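Long-range contacts in bifunctional thiamine biosynthesis protein ThiDN (Methanocaldococcus jannaschii DSM 2661, PDB 2PHP), which probably phosphorylates hydroxymethylpyrimidine and its phosphate, then condenses the pyrimidine diphosphate with a thiazole phosphate to give thiamine phosphate through the C-terminal ThiN domain: residues M25-L29 with I177-N182; V33-E39 with A51-I57; F113-S117 with E139-G143. All blocks are in the same frame, centred on the assembly; numbering follows the deposited sequence.

All three contacts lie in the ThiN synthase domain and involve its central mixed sheet or the helices and loops packed against it. Contacts 2 and 3 are nested along the chain inside the long loop that contact 1 closes, and follow one another in series. Contact 1 touches both of the others: Phe27 CZ lies 3.9 Å from Ser35 OG of contact 2, and Ile177 CG1 lies 3.9 Å from Phe113 CE2 of contact 3. Contacts 2 and 3 reach the same sheet on opposite sides of the chain's centre, with about 14 Å between their nearest atoms and 24 Å between their centres.

Contact 1 (M25-L29 with I177-N182); sequences MNFTL and IQKIYN
Gln178 reaches from its helix to the loop 25-29 and holds Thr28 with both ends of its amide. Gln178 OE1 accepts Thr28 N at 3.0 Å, the donor standing above the carbonyl plane, and takes a weak second bond from Leu29 N at 3.4 Å. Gln178 NE2 gives one bond to Thr28 OG1 at 2.9 Å and another to Asn182 OD1 at 3.0 Å. These opposed demands fix which way round the amide lies. Its chain starts with CG anti to the backbone N (chi1 180°) and then bends at chi2 (69°), bringing the flat end against the loop. This joins the C-terminal helix 167-185 to the link between helix 8-22 and strand 37-40, next to strand 95-100 of the central sheet, where Leu29 has a backbone bond with Lys100. Gln178 OE1 also meets the edge of the Phe27 ring, 3.2 Å from Phe27 CD1, with ring and amide almost perpendicular (88°). A leucine in place of Gln178 would probably leave Thr28 N and Asn182 OD1 without these mates. Leu29 CD1 touches Ile177 CG2 at 3.6 Å, and Leu29 also lies against the Tyr181 ring, though its CD2 is modelled doubtfully close; the ring edge meets Thr28 OG1.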
loop_
_atom_site.group_PDB
_atom_site.type_symbol
_atom_site.label_atom_id
_atom_site.label_comp_id
_atom_site.label_asym_id
_atom_site.label_seq_id
_atom_site.Cartn_x
_atom_site.Cartn_y
_atom_site.Cartn_z
HETATM N N MSE B 25 -3.786 -3.622 17.005
HETATM C CA MSE B 25 -2.853 -3.890 18.090
HETATM C C MSE B 25 -1.585 -3.060 17.992
HETATM O O MSE B 25 -1.228 -2.577 16.923
HETATM C CB MSE B 25 -2.443 -5.363 18.073
HETATM C CG MSE B 25 -3.169 -6.255 19.047
HETATM SE SE MSE B 25 -2.754 -8.099 18.682
HETATM C CE MSE B 25 -4.408 -8.512 17.792
ATOM N N ASN B 26 -0.976 -2.857 19.121
ATOM C CA ASN B 26 0.347 -2.254 19.142
ATOM C C ASN B 26 1.428 -3.326 19.115
ATOM O O ASN B 26 2.075 -3.610 20.076
ATOM C CB ASN B 26 0.506 -1.354 20.368
ATOM C CG ASN B 26 1.943 -0.929 20.595
ATOM O OD1 ASN B 26 2.624 -0.491 19.666
ATOM N ND2 ASN B 26 2.408 -1.056 21.830
ATOM N N PHE B 27 1.326 -4.045 17.987
ATOM C CA PHE B 27 2.171 -5.207 17.747
ATOM C C PHE B 27 3.610 -4.768 17.498
ATOM O O PHE B 27 3.915 -4.110 16.502
ATOM C CB PHE B 27 1.596 -5.979 16.550
ATOM C CG PHE B 27 2.354 -7.231 16.191
ATOM C CD1 PHE B 27 2.668 -8.182 17.155
ATOM C CD2 PHE B 27 2.729 -7.469 14.870
ATOM C CE1 PHE B 27 3.348 -9.356 16.810
ATOM C CE2 PHE B 27 3.409 -8.640 14.515
ATOM C CZ PHE B 27 3.717 -9.582 15.487
ATOM N N THR B 28 4.492 -5.122 18.423
ATOM C CA THR B 28 5.892 -4.755 18.306
ATOM C C THR B 28 6.764 -6.000 18.288
ATOM O O THR B 28 7.971 -5.924 18.068
ATOM C CB THR B 28 6.326 -3.857 19.485
ATOM O OG1 THR B 28 6.181 -4.584 20.713
ATOM C CG2 THR B 28 5.464 -2.589 19.536
ATOM N N LEU B 29 6.144 -7.149 18.527
ATOM C CA LEU B 29 6.873 -8.411 18.529
ATOM C C LEU B 29 7.159 -8.890 17.094
ATOM O O LEU B 29 6.857 -10.029 16.725
ATOM C CB LEU B 29 6.071 -9.455 19.316
ATOM C CG LEU B 29 6.035 -9.277 20.846
ATOM C CD1 LEU B 29 5.118 -10.322 21.490
ATOM C CD2 LEU B 29 7.433 -9.405 21.405
ATOM N N ILE B 177 0.237 -12.275 24.724
ATOM C CA ILE B 177 1.691 -12.266 24.785
ATOM C C ILE B 177 2.231 -10.847 24.633
ATOM O O ILE B 177 3.152 -10.441 25.345
ATOM C CB ILE B 177 2.297 -13.157 23.670
ATOM C CG1 ILE B 177 1.962 -14.625 23.935
ATOM C CG2 ILE B 177 3.806 -12.960 23.593
ATOM C CD1 ILE B 177 2.408 -15.565 22.832
ATOM N N GLN B 178 1.642 -10.102 23.703
ATOM C CA GLN B 178 2.054 -8.733 23.420
ATOM C C GLN B 178 1.922 -7.830 24.642
ATOM O O GLN B 178 2.808 -7.016 24.915
ATOM C CB GLN B 178 1.220 -8.168 22.258
ATOM C CG GLN B 178 1.550 -6.740 21.866
ATOM C CD GLN B 178 2.914 -6.610 21.219
ATOM O OE1 GLN B 178 3.152 -7.137 20.132
ATOM N NE2 GLN B 178 3.821 -5.908 21.884
ATOM N N LYS B 179 0.818 -7.967 25.371
ATOM C CA LYS B 179 0.603 -7.138 26.556
ATOM C C LYS B 179 1.643 -7.398 27.627
ATOM O O LYS B 179 2.067 -6.480 28.324
ATOM C CB LYS B 179 -0.802 -7.354 27.113
ATOM C CG LYS B 179 -1.851 -6.631 26.284
ATOM C CD LYS B 179 -3.262 -6.940 26.732
ATOM C CE LYS B 179 -4.271 -6.275 25.801
ATOM N NZ LYS B 179 -5.673 -6.686 26.099
ATOM N N ILE B 180 2.060 -8.651 27.747
ATOM C CA ILE B 180 3.078 -9.015 28.720
ATOM C C ILE B 180 4.378 -8.368 28.256
ATOM O O ILE B 180 5.082 -7.724 29.031
ATOM C CB ILE B 180 3.243 -10.551 28.795
ATOM C CG1 ILE B 180 1.965 -11.170 29.372
ATOM C CG2 ILE B 180 4.479 -10.914 29.613
ATOM C CD1 ILE B 180 1.996 -12.685 29.453
ATOM N N TYR B 181 4.671 -8.520 26.970
ATOM C CA TYR B 181 5.876 -7.950 26.393
ATOM C C TYR B 181 5.925 -6.431 26.576
ATOM O O TYR B 181 6.993 -5.874 26.835
ATOM C CB TYR B 181 5.959 -8.289 24.906
ATOM C CG TYR B 181 7.261 -7.882 24.266
ATOM C CD1 TYR B 181 8.454 -8.523 24.600
ATOM C CD2 TYR B 181 7.302 -6.861 23.317
ATOM C CE1 TYR B 181 9.656 -8.160 24.003
ATOM C CE2 TYR B 181 8.498 -6.492 22.707
ATOM C CZ TYR B 181 9.666 -7.143 23.054
ATOM O OH TYR B 181 10.843 -6.791 22.454
ATOM N N ASN B 182 4.781 -5.760 26.436
ATOM C CA ASN B 182 4.753 -4.308 26.597
ATOM C C ASN B 182 5.257 -3.895 27.976
ATOM O O ASN B 182 5.950 -2.888 28.113
ATOM C CB ASN B 182 3.342 -3.742 26.392
ATOM C CG ASN B 182 2.877 -3.813 24.939
ATOM O OD1 ASN B 182 3.682 -3.726 23.999
ATOM N ND2 ASN B 182 1.565 -3.955 24.749
#

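Contact 2 (V33-E39 with A51-I57); sequences VGSNIAE and AALTGRI
Ser35 pairs with Ile57 and Glu39 with Ala51, two antiparallel hydrogen-bonded pairs. At the first, Ser35 N bonds Ile57 O at 2.9 Å and Ile57 N bonds Ser35 O at 2.7 Å; at the second, Ala51 N reaches Glu39 O at 2.9 Å and Glu39 N reaches Ala51 O. The short strands 37-39 and 51-53 run at 166° to each other. Between the two pairs Thr54 and Gly55 loop outward, and the Asn36 side chain takes the place of a strand partner. A chi1 of -159° swings the Asn36 amide across to Leu53: Asn36 OD1 accepts Leu53 N at 3.1 Å on an in-plane lone pair, and Asn36 ND2 donates to Leu53 O at 3.2 Å. OD1 also receives Ile37 N. Arg56, extended from CG to NE, runs beside Val33 and sends NH1 to Val33 O at 2.8 Å; the oxygen lies near the guanidinium plane, whereas NH1 stands well above the carbonyl plane. Ala38 CB and Ala52 CB touch at 3.6 Å. Val33 also packs on Val33 of the second subunit, and Thr54 OG1 bonds Tyr66 OH there. Strands 37-40 and 50-53 form a β-hairpin within the mixed central sheet.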
loop_
_atom_site.group_PDB
_atom_site.type_symbol
_atom_site.label_atom_id
_atom_site.label_comp_id
_atom_site.label_asym_id
_atom_site.label_seq_id
_atom_site.Cartn_x
_atom_site.Cartn_y
_atom_site.Cartn_z
ATOM N N VAL B 33 13.030 -10.808 10.222
ATOM C CA VAL B 33 12.603 -11.384 8.955
ATOM C C VAL B 33 11.118 -11.135 8.696
ATOM O O VAL B 33 10.573 -11.576 7.680
ATOM C CB VAL B 33 12.884 -12.894 8.893
ATOM C CG1 VAL B 33 14.375 -13.127 8.948
ATOM C CG2 VAL B 33 12.170 -13.620 10.033
ATOM N N GLY B 34 10.477 -10.415 9.614
ATOM C CA GLY B 34 9.065 -10.115 9.469
ATOM C C GLY B 34 8.193 -11.280 9.899
ATOM O O GLY B 34 8.657 -12.414 9.973
ATOM N N SER B 35 6.923 -11.007 10.172
ATOM C CA SER B 35 6.001 -12.057 10.589
ATOM C C SER B 35 4.992 -12.372 9.500
ATOM O O SER B 35 4.755 -11.569 8.602
ATOM C CB SER B 35 5.206 -11.627 11.825
ATOM O OG SER B 35 6.041 -11.325 12.916
ATOM N N ASN B 36 4.393 -13.552 9.588
ATOM C CA ASN B 36 3.345 -13.920 8.648
ATOM C C ASN B 36 2.345 -14.739 9.448
ATOM O O ASN B 36 2.677 -15.270 10.510
ATOM C CB ASN B 36 3.893 -14.748 7.480
ATOM C CG ASN B 36 2.960 -14.718 6.257
ATOM O OD1 ASN B 36 1.788 -14.327 6.354
ATOM N ND2 ASN B 36 3.480 -15.136 5.108
ATOM N N ILE B 37 1.115 -14.812 8.967
ATOM C CA ILE B 37 0.094 -15.590 9.649
ATOM C C ILE B 37 -0.556 -16.468 8.582
ATOM O O ILE B 37 -0.863 -16.001 7.476
ATOM C CB ILE B 37 -0.944 -14.672 10.351
ATOM C CG1 ILE B 37 -1.941 -15.523 11.147
ATOM C CG2 ILE B 37 -1.643 -13.797 9.335
ATOM C CD1 ILE B 37 -2.770 -14.739 12.133
ATOM N N ALA B 38 -0.735 -17.743 8.914
ATOM C CA ALA B 38 -1.297 -18.713 7.991
ATOM C C ALA B 38 -2.351 -19.614 8.621
ATOM O O ALA B 38 -2.367 -19.844 9.837
ATOM C CB ALA B 38 -0.181 -19.571 7.413
ATOM N N GLU B 39 -3.228 -20.132 7.772
ATOM C CA GLU B 39 -4.279 -21.032 8.218
ATOM C C GLU B 39 -4.547 -22.011 7.087
ATOM O O GLU B 39 -4.547 -21.637 5.906
ATOM C CB GLU B 39 -5.554 -20.263 8.559
ATOM C CG GLU B 39 -6.606 -21.116 9.278
ATOM C CD GLU B 39 -7.868 -20.333 9.626
ATOM O OE1 GLU B 39 -7.755 -19.267 10.276
ATOM O OE2 GLU B 39 -8.979 -20.786 9.258
ATOM N N ALA B 51 -3.259 -20.895 3.435
ATOM C CA ALA B 51 -3.287 -19.494 2.994
ATOM C C ALA B 51 -2.538 -18.567 3.953
ATOM O O ALA B 51 -2.508 -18.799 5.168
ATOM C CB ALA B 51 -4.721 -19.015 2.838
ATOM N N ALA B 52 -1.942 -17.515 3.393
ATOM C CA ALA B 52 -1.189 -16.536 4.180
ATOM C C ALA B 52 -0.834 -15.309 3.338
ATOM O O ALA B 52 -1.200 -15.239 2.167
ATOM C CB ALA B 52 0.073 -17.179 4.717
ATOM N N LEU B 53 -0.115 -14.351 3.925
ATOM C CA LEU B 53 0.274 -13.139 3.204
ATOM C C LEU B 53 1.310 -13.438 2.140
ATOM O O LEU B 53 2.202 -14.245 2.355
ATOM C CB LEU B 53 0.842 -12.089 4.168
ATOM C CG LEU B 53 -0.151 -11.512 5.174
ATOM C CD1 LEU B 53 0.552 -10.607 6.163
ATOM C CD2 LEU B 53 -1.227 -10.758 4.431
ATOM N N THR B 54 1.182 -12.787 0.990
ATOM C CA THR B 54 2.130 -12.966 -0.103
ATOM C C THR B 54 3.385 -12.170 0.269
ATOM O O THR B 54 4.473 -12.430 -0.230
ATOM C CB THR B 54 1.533 -12.458 -1.439
ATOM O OG1 THR B 54 0.962 -11.157 -1.243
ATOM C CG2 THR B 54 0.450 -13.417 -1.939
ATOM N N GLY B 55 3.212 -11.194 1.156
ATOM C CA GLY B 55 4.334 -10.404 1.639
ATOM C C GLY B 55 4.563 -10.844 3.077
ATOM O O GLY B 55 4.648 -12.041 3.352
ATOM N N ARG B 56 4.643 -9.888 3.995
ATOM C CA ARG B 56 4.830 -10.181 5.410
ATOM C C ARG B 56 4.495 -8.953 6.237
ATOM O O ARG B 56 4.214 -7.894 5.687
ATOM C CB ARG B 56 6.272 -10.616 5.696
ATOM C CG ARG B 56 6.455 -12.139 5.630
ATOM C CD ARG B 56 7.709 -12.610 6.349
ATOM N NE ARG B 56 7.704 -14.064 6.502
ATOM C CZ ARG B 56 8.556 -14.751 7.260
ATOM N NH1 ARG B 56 9.503 -14.124 7.943
ATOM N NH2 ARG B 56 8.439 -16.070 7.359
ATOM N N ILE B 57 4.501 -9.104 7.557
ATOM C CA ILE B 57 4.238 -7.977 8.434
ATOM C C ILE B 57 5.610 -7.482 8.856
ATOM O O ILE B 57 6.404 -8.251 9.404
ATOM C CB ILE B 57 3.427 -8.411 9.666
ATOM C CG1 ILE B 57 2.081 -8.968 9.198
ATOM C CG2 ILE B 57 3.222 -7.218 10.603
ATOM C CD1 ILE B 57 1.297 -9.678 10.258
#

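Contact 3 (F113-S117 with E139-G143); sequences FAVSS and EKFGG
Ala114, Ser116 and Ser117 meet Lys140 and Phe141 where the last turn of helix 129-141 lies against strand 115-117. This is part of a β-α-β crossover: the helix follows strand 115-117 and leads to strand 147-150, which runs parallel and adjacent to it in the sheet. Backbone bonds tie Ala114 and Ser116 to Ile147 across that parallel pair. The contact itself lies at the surface and is modest in area.

Apolar packing comes chiefly from Phe141. It extends from the helix (chi1 179°) so that its ring runs along the strand toward Ala114, whose CB approaches Phe141 CZ at 3.3 Å from an oblique direction. Next to it, the Lys140 methylenes make a simple van der Waals contact beside the Ser116 hydroxyl, Lys140 CD passing 3.9 Å from Ser116 OG.

Polar contacts across the pair are sparse. Lys140 bends at chi3 (-73°) and chi4, which turns its ammonium back to the end of the strand, where NZ makes a weak hydrogen bond to Ser117 O at 3.4 Å. The Ser116 hydroxyl has its main partner in the helix backbone, Ala137 O, and so links strand to helix by a second route. At the base of the aromatic side chain, Phe141 CB lies 3.9 Å from Ser116 CB.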
loop_
_atom_site.group_PDB
_atom_site.type_symbol
_atom_site.label_atom_id
_atom_site.label_comp_id
_atom_site.label_asym_id
_atom_site.label_seq_id
_atom_site.Cartn_x
_atom_site.Cartn_y
_atom_site.Cartn_z
ATOM N N PHE B 113 0.894 -20.522 29.111
ATOM C CA PHE B 113 0.805 -21.265 27.861
ATOM C C PHE B 113 1.599 -22.562 27.876
ATOM O O PHE B 113 2.545 -22.716 28.649
ATOM C CB PHE B 113 1.326 -20.396 26.708
ATOM C CG PHE B 113 0.470 -19.205 26.406
ATOM C CD1 PHE B 113 -0.734 -19.356 25.727
ATOM C CD2 PHE B 113 0.861 -17.930 26.798
ATOM C CE1 PHE B 113 -1.537 -18.252 25.437
ATOM C CE2 PHE B 113 0.063 -16.820 26.515
ATOM C CZ PHE B 113 -1.138 -16.984 25.831
ATOM N N ALA B 114 1.193 -23.493 27.017
ATOM C CA ALA B 114 1.896 -24.756 26.866
ATOM C C ALA B 114 3.018 -24.388 25.906
ATOM O O ALA B 114 2.762 -23.909 24.800
ATOM C CB ALA B 114 0.990 -25.801 26.241
ATOM N N VAL B 115 4.257 -24.603 26.334
ATOM C CA VAL B 115 5.425 -24.261 25.532
ATOM C C VAL B 115 6.345 -25.458 25.299
ATOM O O VAL B 115 6.528 -26.303 26.174
ATOM C CB VAL B 115 6.249 -23.144 26.224
ATOM C CG1 VAL B 115 7.346 -22.647 25.299
ATOM C CG2 VAL B 115 5.339 -22.006 26.643
ATOM N N SER B 116 6.922 -25.518 24.105
ATOM C CA SER B 116 7.849 -26.575 23.748
ATOM C C SER B 116 8.848 -25.961 22.774
ATOM O O SER B 116 8.660 -24.834 22.316
ATOM C CB SER B 116 7.109 -27.748 23.104
ATOM O OG SER B 116 7.996 -28.823 22.861
ATOM N N SER B 117 9.906 -26.692 22.448
ATOM C CA SER B 117 10.916 -26.153 21.550
ATOM C C SER B 117 11.780 -27.214 20.871
ATOM O O SER B 117 11.554 -28.414 21.025
ATOM C CB SER B 117 11.808 -25.197 22.337
ATOM O OG SER B 117 12.382 -25.867 23.444
ATOM N N GLU B 139 6.578 -34.033 19.791
ATOM C CA GLU B 139 6.830 -35.333 20.414
ATOM C C GLU B 139 7.325 -35.115 21.842
ATOM O O GLU B 139 7.007 -35.885 22.745
ATOM C CB GLU B 139 7.873 -36.129 19.615
ATOM C CG GLU B 139 7.499 -36.339 18.153
ATOM C CD GLU B 139 8.451 -37.271 17.416
ATOM O OE1 GLU B 139 9.677 -37.179 17.640
ATOM O OE2 GLU B 139 7.971 -38.087 16.597
ATOM N N LYS B 140 8.094 -34.051 22.042
ATOM C CA LYS B 140 8.633 -33.726 23.357
ATOM C C LYS B 140 7.536 -33.258 24.313
ATOM O O LYS B 140 7.624 -33.473 25.523
ATOM C CB LYS B 140 9.700 -32.635 23.228
ATOM C CG LYS B 140 10.241 -32.141 24.556
ATOM C CD LYS B 140 11.014 -30.828 24.416
ATOM C CE LYS B 140 12.382 -30.993 23.748
ATOM N NZ LYS B 140 12.326 -31.438 22.326
ATOM N N PHE B 141 6.505 -32.620 23.766
ATOM C CA PHE B 141 5.396 -32.109 24.568
ATOM C C PHE B 141 4.274 -33.135 24.713
ATOM O O PHE B 141 3.451 -33.041 25.627
ATOM C CB PHE B 141 4.845 -30.837 23.919
ATOM C CG PHE B 141 3.674 -30.237 24.640
ATOM C CD1 PHE B 141 3.845 -29.579 25.855
ATOM C CD2 PHE B 141 2.394 -30.318 24.095
ATOM C CE1 PHE B 141 2.759 -29.009 26.521
ATOM C CE2 PHE B 141 1.299 -29.752 24.752
ATOM C CZ PHE B 141 1.482 -29.094 25.969
ATOM N N GLY B 142 4.244 -34.110 23.812
ATOM C CA GLY B 142 3.206 -35.124 23.856
ATOM C C GLY B 142 1.945 -34.612 23.181
ATOM O O GLY B 142 0.831 -35.041 23.501
ATOM N N GLY B 143 2.131 -33.688 22.242
ATOM C CA GLY B 143 1.018 -33.102 21.516
ATOM C C GLY B 143 1.423 -31.767 20.912
ATOM O O GLY B 143 2.614 -31.466 20.814
#